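Local coordinates for PlaB phospholipase (Legionella pneumophila, PDB 6ZTI), which is an alpha/beta-hydrolase phospholipase linked to virulence, whose activity is controlled by tetramerization mediated by NAD(H), at residues Y361-G365 with P366-E370; Q371-P374 with A375-V379; L395-D398 with I399-G403. All coordinates share one frame; numbering follows the deposited sequence.

Contact 1 (Y361-G365 with P366-E370); sequences YLTAG and PQYSE. With SND (thionicotinamide-adenine-dinucleotide), chain J.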
loop_
_atom_site.group_PDB
_atom_site.type_symbol
_atom_site.label_atom_id
_atom_site.label_comp_id
_atom_site.label_asym_id
_atom_site.label_seq_id
_atom_site.Cartn_x
_atom_site.Cartn_y
_atom_site.Cartn_z
ATOM N N TYR B 361 -4.068 -14.107 -23.394
ATOM C CA TYR B 361 -5.034 -15.091 -23.857
ATOM C C TYR B 361 -4.322 -16.302 -24.415
ATOM O O TYR B 361 -3.389 -16.166 -25.211
ATOM C CB TYR B 361 -5.928 -14.530 -24.955
ATOM C CG TYR B 361 -6.736 -13.341 -24.560
ATOM C CD1 TYR B 361 -6.245 -12.062 -24.742
ATOM C CD2 TYR B 361 -8.006 -13.489 -24.034
ATOM C CE1 TYR B 361 -6.989 -10.969 -24.395
ATOM C CE2 TYR B 361 -8.756 -12.398 -23.684
ATOM C CZ TYR B 361 -8.243 -11.144 -23.871
ATOM O OH TYR B 361 -8.980 -10.052 -23.515
ATOM N N LEU B 362 -4.769 -17.475 -23.999
ATOM C CA LEU B 362 -4.588 -18.682 -24.782
ATOM C C LEU B 362 -5.589 -18.686 -25.935
ATOM O O LEU B 362 -6.712 -18.196 -25.805
ATOM C CB LEU B 362 -4.807 -19.916 -23.907
ATOM C CG LEU B 362 -3.766 -20.313 -22.852
ATOM C CD1 LEU B 362 -2.681 -21.188 -23.439
ATOM C CD2 LEU B 362 -3.149 -19.112 -22.200
ATOM N N THR B 363 -5.180 -19.241 -27.073
ATOM C CA THR B 363 -6.058 -19.334 -28.226
ATOM C C THR B 363 -5.964 -20.732 -28.822
ATOM O O THR B 363 -4.943 -21.412 -28.687
ATOM C CB THR B 363 -5.702 -18.315 -29.285
ATOM O OG1 THR B 363 -4.359 -18.543 -29.722
ATOM C CG2 THR B 363 -5.828 -16.888 -28.738
ATOM N N ALA B 364 -7.023 -21.141 -29.509
ATOM C CA ALA B 364 -7.091 -22.486 -30.060
ATOM C C ALA B 364 -8.099 -22.504 -31.197
ATOM O O ALA B 364 -8.767 -21.510 -31.483
ATOM C CB ALA B 364 -7.461 -23.499 -28.978
ATOM N N GLY B 365 -8.215 -23.660 -31.838
ATOM C CA GLY B 365 -9.129 -23.817 -32.937
ATOM C C GLY B 365 -8.525 -23.300 -34.226
ATOM O O GLY B 365 -7.444 -22.704 -34.237
ATOM N N PRO B 366 -9.225 -23.512 -35.341
ATOM C CA PRO B 366 -8.695 -23.070 -36.639
ATOM C C PRO B 366 -8.494 -21.581 -36.734
ATOM O O PRO B 366 -7.700 -21.129 -37.565
ATOM C CB PRO B 366 -9.768 -23.534 -37.630
ATOM C CG PRO B 366 -10.601 -24.526 -36.892
ATOM C CD PRO B 366 -10.568 -24.102 -35.470
ATOM N N GLN B 367 -9.206 -20.797 -35.936
ATOM C CA GLN B 367 -9.121 -19.350 -36.006
ATOM C C GLN B 367 -8.343 -18.759 -34.838
ATOM O O GLN B 367 -8.354 -17.542 -34.665
ATOM C CB GLN B 367 -10.530 -18.755 -36.065
ATOM C CG GLN B 367 -11.477 -19.471 -37.040
ATOM C CD GLN B 367 -10.935 -19.530 -38.453
ATOM O OE1 GLN B 367 -10.107 -18.709 -38.849
ATOM N NE2 GLN B 367 -11.399 -20.508 -39.224
ATOM N N TYR B 368 -7.652 -19.583 -34.050
ATOM C CA TYR B 368 -6.973 -19.129 -32.845
ATOM C C TYR B 368 -7.867 -18.176 -32.046
ATOM O O TYR B 368 -7.551 -17.007 -31.816
ATOM C CB TYR B 368 -5.638 -18.473 -33.198
ATOM C CG TYR B 368 -4.594 -19.457 -33.691
ATOM C CD1 TYR B 368 -3.729 -20.080 -32.796
ATOM C CD2 TYR B 368 -4.476 -19.768 -35.037
ATOM C CE1 TYR B 368 -2.779 -20.981 -33.225
ATOM C CE2 TYR B 368 -3.520 -20.676 -35.481
ATOM C CZ TYR B 368 -2.676 -21.275 -34.563
ATOM O OH TYR B 368 -1.726 -22.170 -34.993
ATOM N N SER B 369 -8.995 -18.715 -31.604
ATOM C CA SER B 369 -9.937 -17.974 -30.778
ATOM C C SER B 369 -9.647 -18.241 -29.315
ATOM O O SER B 369 -9.316 -19.358 -28.943
ATOM C CB SER B 369 -11.371 -18.383 -31.109
ATOM O OG SER B 369 -12.239 -17.969 -30.078
ATOM N N GLU B 370 -9.760 -17.196 -28.489
ATOM C CA GLU B 370 -9.676 -17.358 -27.039
ATOM C C GLU B 370 -10.877 -18.093 -26.454
ATOM O O GLU B 370 -10.836 -18.497 -25.281
ATOM C CB GLU B 370 -9.519 -15.984 -26.376
ATOM C CG GLU B 370 -10.795 -15.192 -26.130
ATOM C CD GLU B 370 -11.412 -14.593 -27.394
ATOM O OE1 GLU B 370 -10.788 -14.675 -28.477
ATOM O OE2 GLU B 370 -12.526 -14.019 -27.291
HETATM P PA SND J . -13.421 -20.971 -17.900
HETATM O O1A SND J . -13.912 -20.116 -19.037
HETATM O O2A SND J . -14.321 -21.111 -16.726
HETATM O O5B SND J . -11.994 -20.394 -17.406
HETATM C C5B SND J . -11.188 -20.971 -16.364
HETATM C C4B SND J . -10.139 -19.935 -16.035
HETATM O O4B SND J . -9.307 -19.679 -17.192
HETATM C C3B SND J . -10.697 -18.575 -15.648
HETATM O O3B SND J . -9.746 -17.926 -14.830
HETATM C C2B SND J . -10.816 -17.874 -16.996
HETATM O O2B SND J . -10.841 -16.461 -16.836
HETATM C C1B SND J . -9.530 -18.362 -17.667
HETATM N N9A SND J . -9.578 -18.400 -19.124
HETATM C C8A SND J . -10.624 -18.793 -19.918
HETATM N N7A SND J . -10.376 -18.715 -21.204
HETATM C C5A SND J . -9.074 -18.236 -21.260
HETATM C C6A SND J . -8.218 -17.937 -22.336
HETATM N N6A SND J . -8.569 -18.053 -23.616
HETATM N N1A SND J . -6.969 -17.503 -22.045
HETATM C C2A SND J . -6.616 -17.373 -20.762
HETATM N N3A SND J . -7.343 -17.604 -19.666
HETATM C C4A SND J . -8.570 -18.040 -19.985
HETATM O O3 SND J . -13.049 -22.446 -18.362
HETATM P PN SND J . -13.606 -23.448 -19.471
HETATM O O1N SND J . -15.082 -23.337 -19.533
HETATM O O2N SND J . -12.984 -24.762 -19.227
HETATM O O5D SND J . -13.012 -22.763 -20.785
HETATM C C5D SND J . -12.943 -23.481 -22.036
HETATM C C4D SND J . -13.062 -22.494 -23.171
HETATM O O4D SND J . -14.426 -22.029 -23.288
HETATM C C3D SND J . -12.210 -21.235 -23.044
HETATM O O3D SND J . -11.776 -20.874 -24.342
HETATM C C2D SND J . -13.201 -20.196 -22.526
HETATM O O2D SND J . -12.810 -18.875 -22.886
HETATM C C1D SND J . -14.451 -20.623 -23.275
HETATM N N1N SND J . -15.718 -20.179 -22.559
HETATM C C2N SND J . -16.582 -19.387 -23.216
HETATM C C3N SND J . -17.783 -19.038 -22.628
HETATM C C7N SND J . -18.760 -18.162 -23.328
HETATM S S7N SND J . -20.248 -17.835 -22.656
HETATM N N7N SND J . -18.390 -17.661 -24.488
HETATM C C4N SND J . -18.059 -19.516 -21.351
HETATM C C5N SND J . -17.142 -20.314 -20.696
HETATM C C6N SND J . -15.967 -20.640 -21.320
HETATM O O HOH W 1 -10.902 -21.370 -33.581
#

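Contact 2 (Q371-P374 with A375-V379); sequences QALP and AGFFV. With SND (thionicotinamide-adenine-dinucleotide), chain J.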
loop_
_atom_site.group_PDB
_atom_site.type_symbol
_atom_site.label_atom_id
_atom_site.label_comp_id
_atom_site.label_asym_id
_atom_site.label_seq_id
_atom_site.Cartn_x
_atom_site.Cartn_y
_atom_site.Cartn_z
ATOM N N GLN B 371 -11.933 -18.263 -27.231
ATOM C CA GLN B 371 -13.138 -18.954 -26.809
ATOM C C GLN B 371 -13.117 -20.450 -27.111
ATOM O O GLN B 371 -14.048 -21.159 -26.720
ATOM C CB GLN B 371 -14.354 -18.326 -27.505
ATOM C CG GLN B 371 -14.464 -16.799 -27.373
ATOM C CD GLN B 371 -15.002 -16.360 -26.027
ATOM O OE1 GLN B 371 -15.698 -17.108 -25.358
ATOM N NE2 GLN B 371 -14.680 -15.136 -25.625
ATOM N N ALA B 372 -12.086 -20.954 -27.775
ATOM C CA ALA B 372 -12.101 -22.325 -28.270
ATOM C C ALA B 372 -11.270 -23.307 -27.439
ATOM O O ALA B 372 -11.081 -24.446 -27.870
ATOM C CB ALA B 372 -11.614 -22.355 -29.715
ATOM N N LEU B 373 -10.771 -22.917 -26.271
ATOM C CA LEU B 373 -9.971 -23.865 -25.503
ATOM C C LEU B 373 -10.824 -25.071 -25.089
ATOM O O LEU B 373 -12.018 -24.934 -24.836
ATOM C CB LEU B 373 -9.390 -23.193 -24.268
ATOM C CG LEU B 373 -8.097 -22.386 -24.444
ATOM C CD1 LEU B 373 -6.951 -23.341 -24.655
ATOM C CD2 LEU B 373 -8.142 -21.435 -25.616
ATOM N N PRO B 374 -10.243 -26.268 -25.009
ATOM C CA PRO B 374 -11.013 -27.412 -24.493
ATOM C C PRO B 374 -11.561 -27.126 -23.103
ATOM O O PRO B 374 -10.876 -26.548 -22.261
ATOM C CB PRO B 374 -9.990 -28.552 -24.471
ATOM C CG PRO B 374 -9.008 -28.186 -25.531
ATOM C CD PRO B 374 -8.902 -26.674 -25.457
ATOM N N ALA B 375 -12.818 -27.522 -22.875
ATOM C CA ALA B 375 -13.431 -27.378 -21.559
ATOM C C ALA B 375 -12.668 -28.191 -20.519
ATOM O O ALA B 375 -12.420 -29.382 -20.714
ATOM C CB ALA B 375 -14.881 -27.837 -21.602
ATOM N N GLY B 376 -12.329 -27.556 -19.399
ATOM C CA GLY B 376 -11.528 -28.199 -18.373
ATOM C C GLY B 376 -10.031 -28.024 -18.515
ATOM O O GLY B 376 -9.276 -28.649 -17.761
ATOM N N PHE B 377 -9.569 -27.192 -19.454
ATOM C CA PHE B 377 -8.134 -27.012 -19.659
ATOM C C PHE B 377 -7.430 -26.420 -18.438
ATOM O O PHE B 377 -6.226 -26.619 -18.274
ATOM C CB PHE B 377 -7.902 -26.102 -20.874
ATOM C CG PHE B 377 -8.077 -24.637 -20.562
ATOM C CD1 PHE B 377 -9.346 -24.083 -20.422
ATOM C CD2 PHE B 377 -6.972 -23.816 -20.389
ATOM C CE1 PHE B 377 -9.503 -22.738 -20.110
ATOM C CE2 PHE B 377 -7.124 -22.476 -20.068
ATOM C CZ PHE B 377 -8.377 -21.930 -19.945
ATOM N N PHE B 378 -8.147 -25.717 -17.572
ATOM C CA PHE B 378 -7.552 -24.805 -16.599
ATOM C C PHE B 378 -7.591 -25.385 -15.194
ATOM O O PHE B 378 -8.618 -25.910 -14.761
ATOM C CB PHE B 378 -8.299 -23.480 -16.621
ATOM C CG PHE B 378 -7.914 -22.527 -15.534
ATOM C CD1 PHE B 378 -8.528 -22.579 -14.293
ATOM C CD2 PHE B 378 -6.989 -21.520 -15.782
ATOM C CE1 PHE B 378 -8.200 -21.669 -13.296
ATOM C CE2 PHE B 378 -6.652 -20.601 -14.793
ATOM C CZ PHE B 378 -7.259 -20.676 -13.550
ATOM N N VAL B 379 -6.480 -25.265 -14.480
ATOM C CA VAL B 379 -6.414 -25.599 -13.064
ATOM C C VAL B 379 -6.236 -24.353 -12.198
ATOM O O VAL B 379 -6.954 -24.169 -11.215
ATOM C CB VAL B 379 -5.296 -26.628 -12.782
ATOM C CG1 VAL B 379 -5.310 -26.998 -11.292
ATOM C CG2 VAL B 379 -5.457 -27.857 -13.671
HETATM P PA SND J . -13.421 -20.971 -17.900
HETATM O O1A SND J . -13.912 -20.116 -19.037
HETATM O O2A SND J . -14.321 -21.111 -16.726
HETATM O O5B SND J . -11.994 -20.394 -17.406
HETATM C C5B SND J . -11.188 -20.971 -16.364
HETATM C C4B SND J . -10.139 -19.935 -16.035
HETATM O O4B SND J . -9.307 -19.679 -17.192
HETATM C C3B SND J . -10.697 -18.575 -15.648
HETATM O O3B SND J . -9.746 -17.926 -14.830
HETATM C C2B SND J . -10.816 -17.874 -16.996
HETATM O O2B SND J . -10.841 -16.461 -16.836
HETATM C C1B SND J . -9.530 -18.362 -17.667
HETATM N N9A SND J . -9.578 -18.400 -19.124
HETATM C C8A SND J . -10.624 -18.793 -19.918
HETATM N N7A SND J . -10.376 -18.715 -21.204
HETATM C C5A SND J . -9.074 -18.236 -21.260
HETATM C C6A SND J . -8.218 -17.937 -22.336
HETATM N N6A SND J . -8.569 -18.053 -23.616
HETATM N N1A SND J . -6.969 -17.503 -22.045
HETATM C C2A SND J . -6.616 -17.373 -20.762
HETATM N N3A SND J . -7.343 -17.604 -19.666
HETATM C C4A SND J . -8.570 -18.040 -19.985
HETATM O O3 SND J . -13.049 -22.446 -18.362
HETATM P PN SND J . -13.606 -23.448 -19.471
HETATM O O1N SND J . -15.082 -23.337 -19.533
HETATM O O2N SND J . -12.984 -24.762 -19.227
HETATM O O5D SND J . -13.012 -22.763 -20.785
HETATM C C5D SND J . -12.943 -23.481 -22.036
HETATM C C4D SND J . -13.062 -22.494 -23.171
HETATM O O4D SND J . -14.426 -22.029 -23.288
HETATM C C3D SND J . -12.210 -21.235 -23.044
HETATM O O3D SND J . -11.776 -20.874 -24.342
HETATM C C2D SND J . -13.201 -20.196 -22.526
HETATM O O2D SND J . -12.810 -18.875 -22.886
HETATM C C1D SND J . -14.451 -20.623 -23.275
HETATM N N1N SND J . -15.718 -20.179 -22.559
HETATM C C2N SND J . -16.582 -19.387 -23.216
HETATM C C3N SND J . -17.783 -19.038 -22.628
HETATM C C7N SND J . -18.760 -18.162 -23.328
HETATM S S7N SND J . -20.248 -17.835 -22.656
HETATM N N7N SND J . -18.390 -17.661 -24.488
HETATM C C4N SND J . -18.059 -19.516 -21.351
HETATM C C5N SND J . -17.142 -20.314 -20.696
HETATM C C6N SND J . -15.967 -20.640 -21.320
#

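Contact 3 (L395-D398 with I399-G403); sequences LDYD and IMEGG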
loop_
_atom_site.group_PDB
_atom_site.type_symbol
_atom_site.label_atom_id
_atom_site.label_comp_id
_atom_site.label_asym_id
_atom_site.label_seq_id
_atom_site.Cartn_x
_atom_site.Cartn_y
_atom_site.Cartn_z
ATOM N N LEU B 395 -2.190 -25.875 -16.187
ATOM C CA LEU B 395 -3.121 -26.415 -17.159
ATOM C C LEU B 395 -3.120 -27.932 -17.114
ATOM O O LEU B 395 -2.103 -28.567 -16.811
ATOM C CB LEU B 395 -2.763 -25.982 -18.595
ATOM C CG LEU B 395 -2.515 -24.496 -18.819
ATOM C CD1 LEU B 395 -2.049 -24.302 -20.267
ATOM C CD2 LEU B 395 -3.739 -23.668 -18.520
ATOM N N ASP B 396 -4.268 -28.499 -17.468
ATOM C CA ASP B 396 -4.415 -29.940 -17.613
ATOM C C ASP B 396 -3.947 -30.311 -19.012
ATOM O O ASP B 396 -4.614 -30.009 -20.005
ATOM C CB ASP B 396 -5.863 -30.356 -17.369
ATOM C CG ASP B 396 -6.052 -31.860 -17.339
ATOM O OD1 ASP B 396 -5.426 -32.564 -18.159
ATOM O OD2 ASP B 396 -6.838 -32.345 -16.492
ATOM N N TYR B 397 -2.796 -30.964 -19.096
ATOM C CA TYR B 397 -2.238 -31.261 -20.404
ATOM C C TYR B 397 -3.080 -32.286 -21.152
ATOM O O TYR B 397 -3.237 -32.200 -22.372
ATOM C CB TYR B 397 -0.811 -31.771 -20.270
ATOM C CG TYR B 397 -0.247 -32.181 -21.609
ATOM C CD1 TYR B 397 -0.428 -33.468 -22.092
ATOM C CD2 TYR B 397 0.433 -31.267 -22.411
ATOM C CE1 TYR B 397 0.072 -33.845 -23.321
ATOM C CE2 TYR B 397 0.936 -31.635 -23.643
ATOM C CZ TYR B 397 0.744 -32.927 -24.095
ATOM O OH TYR B 397 1.242 -33.322 -25.317
ATOM N N ASP B 398 -3.588 -33.289 -20.454
ATOM C CA ASP B 398 -4.317 -34.336 -21.158
ATOM C C ASP B 398 -5.639 -33.818 -21.702
ATOM O O ASP B 398 -6.087 -34.270 -22.755
ATOM C CB ASP B 398 -4.529 -35.531 -20.229
ATOM C CG ASP B 398 -3.224 -36.226 -19.883
ATOM O OD1 ASP B 398 -2.414 -36.481 -20.802
ATOM O OD2 ASP B 398 -2.996 -36.496 -18.690
ATOM N N ILE B 399 -6.263 -32.861 -21.020
ATOM C CA ILE B 399 -7.492 -32.279 -21.541
ATOM C C ILE B 399 -7.182 -31.368 -22.721
ATOM O O ILE B 399 -7.918 -31.339 -23.715
ATOM C CB ILE B 399 -8.235 -31.535 -20.415
ATOM C CG1 ILE B 399 -8.831 -32.547 -19.431
ATOM C CG2 ILE B 399 -9.296 -30.598 -20.997
ATOM C CD1 ILE B 399 -9.522 -31.953 -18.216
ATOM N N MET B 400 -6.091 -30.606 -22.627
ATOM C CA MET B 400 -5.674 -29.747 -23.733
ATOM C C MET B 400 -5.363 -30.561 -24.975
ATOM O O MET B 400 -5.874 -30.281 -26.063
ATOM C CB MET B 400 -4.435 -28.948 -23.335
ATOM C CG MET B 400 -4.644 -28.051 -22.169
ATOM S SD MET B 400 -4.150 -26.386 -22.540
ATOM C CE MET B 400 -5.316 -26.021 -23.845
ATOM N N GLU B 401 -4.486 -31.557 -24.835
ATOM C CA GLU B 401 -4.072 -32.358 -25.980
ATOM C C GLU B 401 -5.268 -33.048 -26.621
ATOM O O GLU B 401 -5.449 -32.997 -27.842
ATOM C CB GLU B 401 -3.024 -33.384 -25.538
ATOM C CG GLU B 401 -2.252 -34.040 -26.682
ATOM C CD GLU B 401 -2.968 -35.231 -27.304
ATOM O OE1 GLU B 401 -3.839 -35.841 -26.641
ATOM O OE2 GLU B 401 -2.642 -35.562 -28.466
ATOM N N GLY B 402 -6.103 -33.698 -25.808
ATOM C CA GLY B 402 -7.236 -34.419 -26.355
ATOM C C GLY B 402 -8.194 -33.520 -27.107
ATOM O O GLY B 402 -8.785 -33.930 -28.110
ATOM N N GLY B 403 -8.352 -32.283 -26.654
ATOM C CA GLY B 403 -9.298 -31.388 -27.287
ATOM C C GLY B 403 -8.753 -30.627 -28.477
ATOM O O GLY B 403 -9.507 -30.251 -29.376
HETATM O O HOH W 2 -5.353 -36.622 -24.188
HETATM O O HOH W 3 -3.065 -36.999 -23.451
#

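Contact 1 (Y361-G365 with P366-E370)
The carbonyl oxygen of A364 is gripped twice: the backbone N of S369 approaches to 2.8 Å from A364 O, and a water donates to it while accepting from Q367 N. In return A364 N bonds S369 O. S369 O also lies 3.3 Å from T363 CA in a CA-H...O contact. The chain reverses in a type I turn closed by Y368 N to G365 O (3.1 Å, 164° at the hydrogen). G365 takes a positive phi that calls for glycine, and Y368 is left-handed (phi 44°). T363 and Y368 cross at about a right angle. With chi1 60° T363 OG1 sits between the backbone N and the carbonyl carbon, which brings it to the edge of the Y368 ring, 3.5 Å from Y368 CD1; G365 O lies over one face of that ring. The ring also stacks on H437, and its OH bonds S438 O. Nearer the ligand, Y361 and E370 run side by side, with Y361 CD2 3.7 Å from E370 CB. The backbone N of E370 is buried without a partner in the model, whereas E370 O accepts from adenine N6A and both hydroxyls of the nicotinamide-side ribose, O2D and O3D, the latter at 2.7 Å. L362 reads the adenine edge through its backbone, L362 N donating to N1A at 2.9 Å and L362 O accepting from N6A. A207 of the second subunit packs on E370. Y368 and S369 both facing A364 is a G1 beta bulge, here following a type I turn beside an NAD-analogue site at a subunit interface.

Contact 2 (Q371-P374 with A375-V379)
P374 and F377 bracket a type II beta turn, closed by F377 N to P374 O at 3.2 Å. G376, third in the turn, has the positive phi that calls for glycine, and its N points at the dinucleotide: G376 N to SND O2N is 2.9 Å and nearly straight, at 170°. P374 packs with its buried ring on M400 and I404 of helix 397-404. L373, just before the turn, lays its CB over one face of the F377 ring, a CH-pi contact with CB 4.2 Å from the ring centroid, while L373 N donates to the ribose hydroxyl O3D at 3.0 Å. L373 O accepts from R333 of the second subunit. The chi1 of F377, 80°, puts P374 O at the edge of the ring, near its plane. F378 turns a face to the adenosine ribose, with SND C4B above the ring centre. At the far end of the ligand, Q371 OE1 accepts from the thioamide N7N at 2.9 Å. The face of the F377 ring opposite L373 is covered by F378 CB, 3.6 Å above the ring plane, while SND N9A lies at the ring's edge.

Contact 3 (L395-D398 with I399-G403)
A chi1 of -173° carries the D396 carboxylate forward over the start of the helix to I399, whose own CG1, set beside the backbone N, runs across it at about a right angle. D396 OD1 accepts from I399 N at 3.0 Å, the donor arriving from above the carboxylate plane, and D396 OD2 lies 3.2 Å from I399 CD1. OD2 has a polar partner of its own in N338 ND2. The backbone joins in, M400 N bonding D396 O at 3.1 Å. D396, the last residue of strand 390-396, is the N-cap of helix 397-404, and its carboxylate would be favoured electrostatically by the N-H groups at the helix start. Within the helix, E401 N reaches Y397 O at 2.8 Å in an almost straight bond of 173°, and G402 N bonds D398 O. M400 is bent at chi2 and chi3, and its SD meets L395 CD1 at 3.7 Å. L395 in turn packs on F377 and on I343 of strand 340-349. Further round the helix, E401 CB comes 3.8 Å from Y397 CE1 as the two side chains pass obliquely. E401 OE2 bonds N405. One water joins E401 OE1 to D398 O; a second, on D398 OD1, reaches E401 OE1 only weakly. D398 OD1 forms a salt bridge with R339, and the same oxygen lies at the edge of the Y397 ring, in its plane.

Overall arrangement
The three contacts follow in series along the chain and reach one mixed sheet. Contacts 1 and 2 share the dinucleotide and the second subunit; no other chain touches contact 3. Contact 2, the most buried, sits between the others: L373 reaches the strand side of contact 1 through L362 and A364, and M400 of contact 3 through L373 CD1. Strands 378-383 and 390-396 are neighbours, linked by a probable hydrogen bond between F377 O and D396 N. Contact 1, partly buried, binds the ligand with backbone atoms; contact 2 combines backbone N-H groups with phenyl rings and a glutamine amide; contact 3 carries charged and water-linked groups on its outer side and apolar ones inward.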